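Local structure of DNA repair protein PprA (Deinococcus deserti, 6MC8) at residues Val192-Pro197 / Glu286-Leu291; Ala262-Thr267 / Lys278-Glu283; Arg196-Ala201 / His256-Ser261; Ala46-Asp51 / His77-Leu82; Thr202-Ala207 / Arg297-Val302. The protein binds DNA and takes part in radiation-induced DNA damage repair and genome segregation, probably through filament formation. The protein carries 2 engineered substitutions. All coordinates share one frame; numbering follows the deposited sequence.

In the fold
Four of the five contacts involve helix 274-304 or the end of helix 62-80. Contact 4 comes first along the chain and closes before the others open. Contacts 1, 2 and 5 share helix 274-304. Contacts 1 and 2 lie on its side facing strands 189-195 and 261-267, neighbours in one antiparallel sheet, with centres about 10 Å apart. Contact 5 sits further along the helix, its centre about 27 Å from that of contact 2. Contact 3 joins the chain leaving strand 189-195 to the loop before strand 261-267, and touches contact 4 through Ser260. One helix thus spans the sheet and the helical part of the chain.

Contact 1. Residues Val192-Pro197 / Glu286-Leu291; sequences VEVHRP and ETLDEL
Arg196 and Asp289 form a salt bridge in which two guanidinium nitrogens share one carboxylate oxygen. NH2 of Arg196 lies 2.6 Å from OD1 of Asp289, on the syn lone pair. NH1 of Arg196 donates to the same OD1 at 2.9 Å, at a more bent N-H...O angle of 133°. The guanidinium and carboxylate planes are only 16° apart. Beside this polar pair, Leu288 sends CD2 toward the strand. The methyl packs against CG1 of Val194 at 3.8 Å and sits just as close to CB of Arg196. It also lies 3.4 Å from the carbonyl O of Val194. This is helix-on-sheet packing: helix 274-304 crosses one face of the antiparallel sheet, and strand 189-195 runs beneath it. Val194 and Leu288 are both buried. Further out, Arg196 is positioned by more than Asp289. Its NH1 also bonds to Gln292, one turn further along the helix, and its NE bonds to the carbonyl of Ala177. These bonds restrict rotation of the guanidinium group. The first torsion of Arg196 (-173°) sets CG opposite the backbone N, and a bend at chi3 turns the head toward Asp289. Ala284 and Thr285 extend the helix side of the packing round Val194.

Contact 2. Residues Ala262-Thr267 / Lys278-Glu283; sequences AVVRET and KAMQRE
Val264 and Met280 make the main apolar contact. CG1 of Val264 lies 3.7 Å from CG of Met280, and the two side chains meet at a slant. Met280 then bends at chi3 (68°), which turns its methyl back to the strand. CE of Met280 rests 3.4 Å from the carbonyl O of Val264. Its sulfur meets the aliphatic part of Glu266, with SD of Met280 3.7 Å from CB of Glu266. One thioether chain therefore lies along two strand residues that point to the same side of the sheet. The axes of strand 262-267 and helix 278-283 run nearly antiparallel, at 154°, and approach to 7.8 Å. This is a helix packed on one face of an antiparallel sheet, over its edge strand: strand 261-267 is outermost of the four strands within this chain, and helix 274-304 folds back over it. Val192 on the neighbouring strand also touches Met280.

Between the two segments the polar end of Glu283 makes only packing contact. Glu283 stretches its extended chain across Val264 at about a right angle. Its OE1 comes to 3.4 Å from CG1 of Val264, a van der Waals contact. The carboxylate of Glu266 has its partner in Arg276, near the start of the same helix. On the other side of the strand, Arg265 reaches Asp78 in a salt bridge.

Contact 3. Residues Arg196-Ala201 / His256-Ser261; sequences RPATPA and HFAVSS
The backbones of 196-200 and 256-260 run almost opposite ways, 170° apart, and are joined by one hydrogen bond, from N of Arg196 to O of Ser260 at 2.9 Å. The donor approaches that carbonyl nearly end-on, with a C=O...N angle of 165°. Beyond this bond the two chains pack through small side chains. CB of Ala198 sits 3.4 Å from the carbonyl O of Val259. CB of Ser260 fits against the backbone of Arg196, 3.3 Å from its O. CB of Ala258 points toward the other segment, 3.7 Å from O of Thr199 and 4.1 Å from CD of Pro200. The proline ring then covers the peptide between His256 and Phe257: CG of Pro200 is 3.4 Å from N of Phe257.

The pairing carries on from the sheet. Strands 189-195 and 261-267 are antiparallel neighbours, and here their chains continue side by side past the last strand residue of one and ahead of the first of the other. Thr199 is the N-cap residue of helix 200-213, so the segment changes from extended chain to helix at Pro200. OG1 of Thr199 is hydrogen-bonded to OG1 of Thr202 in the first turn.

The first torsion of Ser260 (68°) sets OG between its backbone N and carbonyl carbon, where it bonds to the carbonyl of Trp80 and ties the loop to the end of helix 62-80. The ring of Phe257 meets that of Trp80, and His256 is anchored through NE2 to the carbonyl of Asn250.

Contact 4. Residues Ala46-Asp51 / His77-Leu82; sequences AGLQSD and HDRWGL
Arg79 spends its guanidinium on a backbone carbonyl at the end of another helix. NH1 of Arg79 donates to O of Ala46 at 3.2 Å, and the bond is fairly straight at 161°. The oxygen lies near the guanidinium plane, at its edge. The same carbonyl also touches the aliphatic chain, with CD of Arg79 3.2 Å from O of Ala46. The chain is extended from CG to NE, which carries the charged head past Ala46 to Leu48. There CD1 of Leu48 lies 3.8 Å from NH1 of Arg79.

The carbonyl belongs to a Schellman motif that ends helix 35-43. Gly47, with positive phi, is its C-prime residue; N of Leu48 bonds back to O of Val43, and N of Gly47 to O of Ala44. The cationic group probably complements the negative end of the helix dipole.

The methyl of Ala46 packs on the end of helix 62-80. Its CB is 4.0 Å from CB of Arg79 and 3.7 Å from NE1 of Trp80. That indole nitrogen has its hydrogen bond with Thr45. The ring of Trp80 also meets Phe257. The backbone of Arg79 is paired with Ser260 and Ser261, which ties the end of helix 62-80 to the loop before strand 261-267.

Contact 5. Residues Thr202-Ala207 / Arg297-Val302; sequences TALAKA and RRLAAV. Engineered in segment 202-207: Lys206 (natural residue Asp).
Leu299 points toward helix 200-213 and spreads its two methyls over different residues. CD1 of Leu299 lies 3.7 Å from CB of Ala203 and also touches the carbonyl O of Ala203, at 3.5 Å. CD2 of Leu299 meets CD2 of Leu204 at 3.7 Å, and these two leucine side chains cross at about a right angle. The first torsion of Leu299 (-68°) puts CG opposite its carbonyl carbon, and the fork of the side chain then spans Ala203 and Leu204. CB of Leu299 is in turn met by CB of Ala207, also at 3.7 Å.

Ala207 faces the other helix directly. Its methyl approaches the backbone, 3.6 Å from N of Ala300. The methyls of Ala207 and Ala300 are 4.1 Å apart. Small residues at this point let the main chains come close, and CA of Ala207 is 4.7 Å from CA of Ala300. The contact is apolar and mostly buried. The far end of engineered Lys206 (natural residue Asp) leads away from the other helix.

Around the pair, Leu299 also touches Glu254, and Val302 packs on Leu252 and Leu307. The axes of segments 202-207 and 297-302 come within 8.5 Å and cross at -70°. This is steep helix-on-helix packing with alanines at the crossing point, joining helix 200-213 to the C-terminal part of helix 274-304.

Contact 1. Residues Val192-Pro197 / Glu286-Leu291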
# COMPACT_ATOMS: atom_id res chain seq x y z
N VAL A 192 12.86 10.24 -0.76
CA VAL A 192 14.12 9.78 -0.20
C VAL A 192 14.60 10.82 0.82
O VAL A 192 14.49 12.03 0.59
CB VAL A 192 15.17 9.50 -1.30
CG1 VAL A 192 15.42 10.71 -2.17
CG2 VAL A 192 16.47 9.00 -0.71
N GLU A 193 15.05 10.34 1.97
CA GLU A 193 15.57 11.19 3.03
C GLU A 193 17.06 10.91 3.17
O GLU A 193 17.48 9.76 3.12
CB GLU A 193 14.86 10.92 4.36
CG GLU A 193 15.32 11.79 5.51
CD GLU A 193 14.60 11.48 6.80
OE1 GLU A 193 13.77 10.55 6.81
OE2 GLU A 193 14.87 12.16 7.81
N VAL A 194 17.84 11.97 3.33
CA VAL A 194 19.27 11.88 3.62
C VAL A 194 19.52 12.61 4.93
O VAL A 194 19.19 13.79 5.06
CB VAL A 194 20.10 12.48 2.47
CG1 VAL A 194 21.52 12.67 2.88
CG2 VAL A 194 20.05 11.56 1.27
N HIS A 195 20.09 11.91 5.90
CA HIS A 195 20.15 12.37 7.28
C HIS A 195 21.57 12.33 7.81
O HIS A 195 22.22 11.27 7.80
CB HIS A 195 19.25 11.50 8.16
CG HIS A 195 19.28 11.88 9.60
ND1 HIS A 195 18.61 12.97 10.10
CD2 HIS A 195 19.88 11.29 10.66
CE1 HIS A 195 18.80 13.05 11.40
NE2 HIS A 195 19.57 12.04 11.77
N ARG A 196 22.05 13.46 8.31
CA ARG A 196 23.27 13.53 9.10
C ARG A 196 22.90 14.15 10.44
O ARG A 196 22.35 15.27 10.45
CB ARG A 196 24.37 14.33 8.42
CG ARG A 196 25.69 14.26 9.17
CD ARG A 196 26.76 15.14 8.57
NE ARG A 196 27.16 14.72 7.24
CZ ARG A 196 26.94 15.44 6.15
NH1 ARG A 196 26.31 16.60 6.24
NH2 ARG A 196 27.33 15.00 4.97
N PRO A 197 23.16 13.48 11.56
CA PRO A 197 22.65 13.95 12.86
C PRO A 197 23.27 15.26 13.32
O PRO A 197 24.48 15.45 13.26
CB PRO A 197 23.01 12.80 13.80
CG PRO A 197 23.15 11.63 12.93
CD PRO A 197 23.74 12.14 11.66
N GLU A 286 23.43 16.75 -1.54
CA GLU A 286 23.95 18.09 -1.81
C GLU A 286 23.14 19.16 -1.09
O GLU A 286 23.69 20.19 -0.69
CB GLU A 286 23.98 18.36 -3.31
CG GLU A 286 25.12 17.70 -4.05
CD GLU A 286 26.46 18.38 -3.79
OE1 GLU A 286 26.49 19.61 -3.63
OE2 GLU A 286 27.49 17.67 -3.72
N THR A 287 21.84 18.94 -0.93
CA THR A 287 21.01 19.90 -0.20
C THR A 287 21.33 19.86 1.29
O THR A 287 21.41 20.90 1.94
CB THR A 287 19.53 19.63 -0.46
OG1 THR A 287 19.28 19.67 -1.86
CG2 THR A 287 18.66 20.67 0.20
N LEU A 288 21.56 18.66 1.84
CA LEU A 288 21.89 18.53 3.25
C LEU A 288 23.26 19.11 3.56
O LEU A 288 23.45 19.76 4.60
CB LEU A 288 21.81 17.07 3.69
CG LEU A 288 22.17 16.80 5.15
CD1 LEU A 288 21.22 17.52 6.08
CD2 LEU A 288 22.21 15.33 5.45
N ASP A 289 24.24 18.89 2.67
CA ASP A 289 25.58 19.39 2.92
C ASP A 289 25.63 20.91 2.83
O ASP A 289 26.35 21.56 3.59
CB ASP A 289 26.58 18.77 1.93
CG ASP A 289 26.83 17.30 2.20
OD1 ASP A 289 26.64 16.87 3.35
OD2 ASP A 289 27.24 16.59 1.27
N GLU A 290 24.84 21.49 1.93
CA GLU A 290 24.85 22.94 1.79
C GLU A 290 24.08 23.62 2.91
O GLU A 290 24.51 24.67 3.41
CB GLU A 290 24.30 23.34 0.42
CG GLU A 290 24.20 24.85 0.21
CD GLU A 290 25.54 25.57 0.34
OE1 GLU A 290 26.59 25.00 -0.05
OE2 GLU A 290 25.55 26.69 0.87
N LEU A 291 22.97 23.03 3.35
CA LEU A 291 22.18 23.62 4.43
C LEU A 291 22.93 23.58 5.75
O LEU A 291 22.78 24.48 6.58
CB LEU A 291 20.84 22.90 4.56
CG LEU A 291 19.78 23.23 3.52
CD1 LEU A 291 18.69 22.21 3.63
CD2 LEU A 291 19.23 24.61 3.75

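Contact 2. Residues Ala262-Thr267 / Lys278-Glu283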
# COMPACT_ATOMS: atom_id res chain seq x y z
N ALA A 262 17.32 16.19 4.73
CA ALA A 262 16.85 16.80 3.50
C ALA A 262 16.07 15.76 2.72
O ALA A 262 16.53 14.63 2.55
CB ALA A 262 18.01 17.34 2.65
N VAL A 263 14.87 16.13 2.27
CA VAL A 263 13.95 15.21 1.63
C VAL A 263 13.67 15.68 0.21
O VAL A 263 13.36 16.85 -0.01
CB VAL A 263 12.64 15.08 2.44
CG1 VAL A 263 11.67 14.13 1.76
CG2 VAL A 263 12.92 14.64 3.86
N VAL A 264 13.80 14.77 -0.75
CA VAL A 264 13.43 15.02 -2.14
C VAL A 264 12.27 14.09 -2.50
O VAL A 264 12.34 12.89 -2.23
CB VAL A 264 14.62 14.81 -3.09
CG1 VAL A 264 14.19 14.98 -4.54
CG2 VAL A 264 15.71 15.80 -2.78
N ARG A 265 11.22 14.65 -3.08
CA ARG A 265 10.03 13.91 -3.45
C ARG A 265 9.78 13.99 -4.95
O ARG A 265 10.20 14.94 -5.61
CB ARG A 265 8.80 14.43 -2.69
CG ARG A 265 8.85 14.15 -1.21
CD ARG A 265 7.65 14.73 -0.50
NE ARG A 265 7.68 14.47 0.93
CZ ARG A 265 8.25 15.27 1.82
NH1 ARG A 265 8.85 16.38 1.43
NH2 ARG A 265 8.23 14.95 3.10
N GLU A 266 9.11 12.97 -5.47
CA GLU A 266 8.79 12.88 -6.89
C GLU A 266 7.44 12.20 -7.07
O GLU A 266 7.22 11.10 -6.55
CB GLU A 266 9.86 12.11 -7.65
CG GLU A 266 9.60 12.01 -9.14
CD GLU A 266 9.69 13.34 -9.85
OE1 GLU A 266 10.49 14.20 -9.43
OE2 GLU A 266 8.94 13.55 -10.81
N THR A 267 6.56 12.85 -7.81
CA THR A 267 5.22 12.35 -8.05
C THR A 267 5.05 12.02 -9.53
O THR A 267 5.64 12.68 -10.40
CB THR A 267 4.16 13.37 -7.64
OG1 THR A 267 4.29 14.55 -8.44
CG2 THR A 267 4.35 13.76 -6.19
N LYS A 278 18.09 7.97 -8.15
CA LYS A 278 19.51 8.21 -7.96
C LYS A 278 19.82 9.70 -8.02
O LYS A 278 20.68 10.20 -7.28
CB LYS A 278 20.31 7.45 -9.01
CG LYS A 278 20.85 6.12 -8.53
CD LYS A 278 21.43 5.31 -9.68
N ALA A 279 19.10 10.44 -8.86
CA ALA A 279 19.25 11.88 -8.89
C ALA A 279 18.55 12.54 -7.71
O ALA A 279 18.89 13.66 -7.34
CB ALA A 279 18.70 12.43 -10.21
N MET A 280 17.59 11.85 -7.10
CA MET A 280 16.88 12.39 -5.94
C MET A 280 17.75 12.34 -4.69
O MET A 280 17.83 13.31 -3.94
CB MET A 280 15.58 11.62 -5.72
CG MET A 280 14.46 11.94 -6.68
SD MET A 280 13.13 10.73 -6.65
CE MET A 280 12.45 11.02 -5.03
N GLN A 281 18.39 11.19 -4.45
CA GLN A 281 19.28 11.05 -3.30
C GLN A 281 20.50 11.94 -3.43
O GLN A 281 20.98 12.50 -2.44
CB GLN A 281 19.70 9.58 -3.16
CG GLN A 281 20.52 9.31 -1.93
CD GLN A 281 20.93 7.88 -1.81
OE1 GLN A 281 20.62 7.07 -2.67
NE2 GLN A 281 21.63 7.55 -0.74
N ARG A 282 21.02 12.08 -4.65
CA ARG A 282 22.17 12.94 -4.89
C ARG A 282 21.80 14.40 -4.71
O ARG A 282 22.64 15.22 -4.30
CB ARG A 282 22.72 12.67 -6.29
CG ARG A 282 24.07 13.26 -6.61
CD ARG A 282 24.50 12.91 -8.03
NE ARG A 282 24.60 11.46 -8.23
CZ ARG A 282 23.82 10.77 -9.06
NH1 ARG A 282 22.89 11.38 -9.78
NH2 ARG A 282 23.98 9.46 -9.17
N GLU A 283 20.55 14.75 -5.01
CA GLU A 283 20.06 16.09 -4.71
C GLU A 283 19.95 16.32 -3.21
O GLU A 283 20.34 17.37 -2.71
CB GLU A 283 18.70 16.32 -5.38
CG GLU A 283 18.08 17.67 -5.09
CD GLU A 283 16.71 17.84 -5.72
OE1 GLU A 283 16.26 16.91 -6.40
OE2 GLU A 283 16.09 18.90 -5.52

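Contact 3. Residues Arg196-Ala201 / His256-Ser261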
# COMPACT_ATOMS: atom_id res chain seq x y z
N ARG A 196 22.05 13.46 8.31
CA ARG A 196 23.27 13.53 9.10
C ARG A 196 22.90 14.15 10.44
O ARG A 196 22.35 15.27 10.45
CB ARG A 196 24.37 14.33 8.42
CG ARG A 196 25.69 14.26 9.17
CD ARG A 196 26.76 15.14 8.57
NE ARG A 196 27.16 14.72 7.24
CZ ARG A 196 26.94 15.44 6.15
NH1 ARG A 196 26.31 16.60 6.24
NH2 ARG A 196 27.33 15.00 4.97
N PRO A 197 23.16 13.48 11.56
CA PRO A 197 22.65 13.95 12.86
C PRO A 197 23.27 15.26 13.32
O PRO A 197 24.48 15.45 13.26
CB PRO A 197 23.01 12.80 13.80
CG PRO A 197 23.15 11.63 12.93
CD PRO A 197 23.74 12.14 11.66
N ALA A 198 22.41 16.17 13.77
CA ALA A 198 22.83 17.47 14.25
C ALA A 198 21.85 17.96 15.30
O ALA A 198 20.64 17.97 15.08
CB ALA A 198 22.93 18.48 13.10
N THR A 199 22.38 18.36 16.44
CA THR A 199 21.64 19.06 17.47
C THR A 199 22.00 20.54 17.39
O THR A 199 22.98 20.90 16.72
CB THR A 199 21.97 18.50 18.87
OG1 THR A 199 23.35 18.73 19.19
CG2 THR A 199 21.69 17.02 18.93
N PRO A 200 21.20 21.43 18.00
CA PRO A 200 21.63 22.83 18.07
C PRO A 200 22.91 23.05 18.85
O PRO A 200 23.65 24.00 18.55
CB PRO A 200 20.43 23.51 18.75
CG PRO A 200 19.31 22.67 18.40
CD PRO A 200 19.78 21.29 18.36
N ALA A 201 23.20 22.21 19.84
CA ALA A 201 24.49 22.29 20.52
C ALA A 201 25.62 21.84 19.60
O ALA A 201 26.71 22.41 19.64
CB ALA A 201 24.47 21.45 21.79
N HIS A 256 17.60 26.07 19.36
CA HIS A 256 16.64 25.01 19.63
C HIS A 256 16.24 24.22 18.39
O HIS A 256 15.47 23.26 18.51
CB HIS A 256 15.39 25.60 20.29
CG HIS A 256 15.69 26.38 21.53
ND1 HIS A 256 16.02 25.77 22.72
CD2 HIS A 256 15.78 27.71 21.74
CE1 HIS A 256 16.28 26.70 23.62
NE2 HIS A 256 16.13 27.88 23.05
N PHE A 257 16.75 24.58 17.22
CA PHE A 257 16.42 23.91 15.98
C PHE A 257 17.67 23.86 15.10
O PHE A 257 18.36 24.87 14.96
CB PHE A 257 15.28 24.62 15.24
CG PHE A 257 13.94 24.43 15.88
CD1 PHE A 257 13.16 23.34 15.56
CD2 PHE A 257 13.46 25.34 16.80
CE1 PHE A 257 11.93 23.16 16.14
CE2 PHE A 257 12.24 25.16 17.40
CZ PHE A 257 11.47 24.07 17.06
N ALA A 258 17.93 22.70 14.53
CA ALA A 258 19.07 22.52 13.64
C ALA A 258 18.64 21.70 12.43
O ALA A 258 17.66 20.95 12.49
CB ALA A 258 20.25 21.85 14.35
N VAL A 259 19.39 21.84 11.35
CA VAL A 259 19.17 21.06 10.14
C VAL A 259 19.90 19.73 10.26
O VAL A 259 21.12 19.70 10.48
CB VAL A 259 19.64 21.82 8.89
CG1 VAL A 259 19.62 20.92 7.67
CG2 VAL A 259 18.76 23.00 8.65
N SER A 260 19.17 18.63 10.11
CA SER A 260 19.76 17.31 10.11
C SER A 260 19.35 16.44 8.93
O SER A 260 19.98 15.41 8.71
CB SER A 260 19.42 16.56 11.42
OG SER A 260 18.04 16.26 11.49
N SER A 261 18.33 16.82 8.17
CA SER A 261 17.88 16.00 7.06
C SER A 261 17.60 16.87 5.84
O SER A 261 17.67 18.09 5.89
CB SER A 261 16.64 15.18 7.42
OG SER A 261 16.92 14.21 8.40

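Contact 4. Residues Ala46-Asp51 / His77-Leu82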
# COMPACT_ATOMS: atom_id res chain seq x y z
N ALA A 46 15.84 26.33 9.20
CA ALA A 46 15.86 25.27 8.21
C ALA A 46 16.25 25.77 6.83
O ALA A 46 16.14 25.01 5.87
CB ALA A 46 14.50 24.58 8.15
N GLY A 47 16.69 27.01 6.70
CA GLY A 47 17.16 27.52 5.43
C GLY A 47 16.11 28.14 4.55
O GLY A 47 16.39 28.42 3.38
N LEU A 48 14.91 28.38 5.08
CA LEU A 48 13.83 28.92 4.28
C LEU A 48 13.80 30.43 4.34
O LEU A 48 14.07 31.03 5.39
CB LEU A 48 12.48 28.37 4.75
CG LEU A 48 12.00 26.98 4.37
CD1 LEU A 48 12.68 25.88 5.15
CD2 LEU A 48 10.52 26.92 4.57
N GLN A 49 13.44 31.04 3.23
CA GLN A 49 13.12 32.47 3.20
C GLN A 49 11.60 32.50 3.11
O GLN A 49 11.07 32.17 2.10
CB GLN A 49 13.84 33.17 2.05
CG GLN A 49 15.23 33.62 2.39
CD GLN A 49 15.95 34.04 1.15
OE1 GLN A 49 15.80 33.42 0.12
NE2 GLN A 49 16.73 35.10 1.22
N SER A 50 10.93 32.91 4.17
CA SER A 50 9.49 32.80 4.28
C SER A 50 8.79 33.84 3.41
O SER A 50 9.23 34.99 3.31
CB SER A 50 9.05 32.96 5.73
OG SER A 50 7.65 32.84 5.86
N ASP A 51 7.70 33.43 2.78
CA ASP A 51 6.92 34.29 1.90
C ASP A 51 5.64 34.79 2.53
O ASP A 51 4.86 35.47 1.85
CB ASP A 51 6.58 33.54 0.61
CG ASP A 51 7.79 33.31 -0.27
OD1 ASP A 51 8.71 34.15 -0.25
OD2 ASP A 51 7.81 32.30 -0.99
N HIS A 77 10.21 20.83 8.66
CA HIS A 77 10.28 19.54 9.34
C HIS A 77 11.00 18.50 8.50
O HIS A 77 11.52 17.52 9.05
CB HIS A 77 8.90 19.05 9.73
CG HIS A 77 8.39 19.63 11.00
ND1 HIS A 77 8.92 19.29 12.23
CD2 HIS A 77 7.39 20.50 11.26
CE1 HIS A 77 8.28 19.94 13.18
NE2 HIS A 77 7.34 20.68 12.62
N ASP A 78 11.05 18.68 7.18
CA ASP A 78 11.86 17.80 6.34
C ASP A 78 13.34 18.00 6.61
O ASP A 78 14.15 17.10 6.39
CB ASP A 78 11.56 18.05 4.86
CG ASP A 78 10.19 17.57 4.46
OD1 ASP A 78 9.69 16.60 5.06
OD2 ASP A 78 9.62 18.17 3.53
N ARG A 79 13.71 19.18 7.10
CA ARG A 79 15.10 19.55 7.27
C ARG A 79 15.54 19.52 8.72
O ARG A 79 16.70 19.23 9.00
CB ARG A 79 15.32 20.92 6.65
CG ARG A 79 15.13 20.87 5.16
CD ARG A 79 15.18 22.22 4.54
NE ARG A 79 15.12 22.14 3.09
CZ ARG A 79 15.18 23.20 2.29
NH1 ARG A 79 15.30 24.41 2.80
NH2 ARG A 79 15.13 23.03 0.98
N TRP A 80 14.62 19.79 9.65
CA TRP A 80 14.92 19.62 11.07
C TRP A 80 15.18 18.16 11.42
O TRP A 80 16.01 17.88 12.29
CB TRP A 80 13.76 20.17 11.90
CG TRP A 80 13.71 21.66 11.93
CD1 TRP A 80 14.74 22.51 11.70
CD2 TRP A 80 12.55 22.47 12.12
NE1 TRP A 80 14.31 23.81 11.79
CE2 TRP A 80 12.97 23.81 12.04
CE3 TRP A 80 11.21 22.20 12.38
CZ2 TRP A 80 12.09 24.87 12.21
CZ3 TRP A 80 10.34 23.25 12.54
CH2 TRP A 80 10.78 24.57 12.46
N GLY A 81 14.51 17.23 10.74
CA GLY A 81 14.79 15.82 10.86
C GLY A 81 14.44 15.23 12.21
O GLY A 81 15.22 14.46 12.78
N LEU A 82 13.28 15.58 12.73
CA LEU A 82 12.89 15.15 14.06
C LEU A 82 12.26 13.77 14.07
O LEU A 82 12.02 13.22 15.15
CB LEU A 82 11.92 16.17 14.67
CG LEU A 82 12.48 17.59 14.72
CD1 LEU A 82 11.46 18.57 15.28
CD2 LEU A 82 13.78 17.66 15.50

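Contact 5. Residues Thr202-Ala207 / Arg297-Val302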
# COMPACT_ATOMS: atom_id res chain seq x y z
N THR A 202 25.36 20.83 18.76
CA THR A 202 26.34 20.39 17.78
C THR A 202 26.59 21.47 16.73
O THR A 202 27.74 21.73 16.35
CB THR A 202 25.86 19.10 17.11
OG1 THR A 202 25.75 18.07 18.10
CG2 THR A 202 26.81 18.63 16.03
N ALA A 203 25.52 22.13 16.28
CA ALA A 203 25.64 23.13 15.23
C ALA A 203 26.30 24.40 15.74
O ALA A 203 27.04 25.06 15.00
CB ALA A 203 24.26 23.43 14.64
N LEU A 204 26.05 24.76 17.00
CA LEU A 204 26.71 25.93 17.57
C LEU A 204 28.16 25.64 17.89
O LEU A 204 28.99 26.56 17.89
CB LEU A 204 25.95 26.41 18.81
CG LEU A 204 24.64 27.15 18.54
CD1 LEU A 204 23.84 27.35 19.80
CD2 LEU A 204 24.95 28.49 17.90
N ALA A 205 28.50 24.38 18.17
CA ALA A 205 29.88 24.03 18.47
C ALA A 205 30.75 24.08 17.22
O ALA A 205 31.93 24.44 17.29
CB ALA A 205 29.96 22.65 19.11
N LYS A 206 30.18 23.73 16.07
CA LYS A 206 30.92 23.85 14.82
C LYS A 206 31.09 25.30 14.42
O LYS A 206 32.11 25.68 13.84
CB LYS A 206 30.22 23.06 13.71
CG LYS A 206 30.29 21.56 13.87
CD LYS A 206 29.48 20.87 12.80
CE LYS A 206 30.15 21.00 11.45
NZ LYS A 206 29.45 20.26 10.37
N ALA A 207 30.09 26.14 14.72
CA ALA A 207 30.21 27.56 14.46
C ALA A 207 31.18 28.22 15.43
O ALA A 207 31.86 29.19 15.07
CB ALA A 207 28.85 28.23 14.56
N ARG A 297 27.82 29.10 8.85
CA ARG A 297 28.17 30.50 8.65
C ARG A 297 27.19 31.43 9.34
O ARG A 297 27.59 32.46 9.90
CB ARG A 297 28.24 30.83 7.16
CG ARG A 297 29.48 30.36 6.47
CD ARG A 297 29.54 30.91 5.07
NE ARG A 297 28.48 30.35 4.24
CZ ARG A 297 28.61 29.22 3.55
NH1 ARG A 297 29.75 28.55 3.59
NH2 ARG A 297 27.59 28.77 2.82
N ARG A 298 25.90 31.10 9.32
CA ARG A 298 24.91 32.02 9.87
C ARG A 298 24.93 31.98 11.39
O ARG A 298 24.60 32.98 12.04
CB ARG A 298 23.51 31.71 9.32
CG ARG A 298 22.86 30.42 9.80
CD ARG A 298 21.60 30.12 9.01
NE ARG A 298 20.57 31.13 9.19
CZ ARG A 298 19.65 31.10 10.16
NH1 ARG A 298 19.64 30.11 11.03
NH2 ARG A 298 18.75 32.06 10.24
N LEU A 299 25.34 30.86 11.98
CA LEU A 299 25.48 30.79 13.42
C LEU A 299 26.76 31.47 13.88
O LEU A 299 26.80 32.07 14.96
CB LEU A 299 25.44 29.34 13.88
CG LEU A 299 24.12 28.59 13.74
CD1 LEU A 299 24.33 27.12 14.01
CD2 LEU A 299 23.16 29.16 14.69
N ALA A 300 27.82 31.38 13.08
CA ALA A 300 29.08 32.02 13.43
C ALA A 300 28.97 33.54 13.35
O ALA A 300 29.65 34.26 14.09
CB ALA A 300 30.20 31.52 12.51
N ALA A 301 28.11 34.04 12.46
CA ALA A 301 27.89 35.48 12.38
C ALA A 301 27.10 35.98 13.59
O ALA A 301 27.27 37.13 14.01
CB ALA A 301 27.16 35.82 11.08
N VAL A 302 26.24 35.13 14.15
CA VAL A 302 25.49 35.49 15.35
C VAL A 302 26.41 35.47 16.57
O VAL A 302 26.31 36.33 17.46
CB VAL A 302 24.28 34.55 15.50
CG1 VAL A 302 23.59 34.73 16.83
CG2 VAL A 302 23.28 34.82 14.40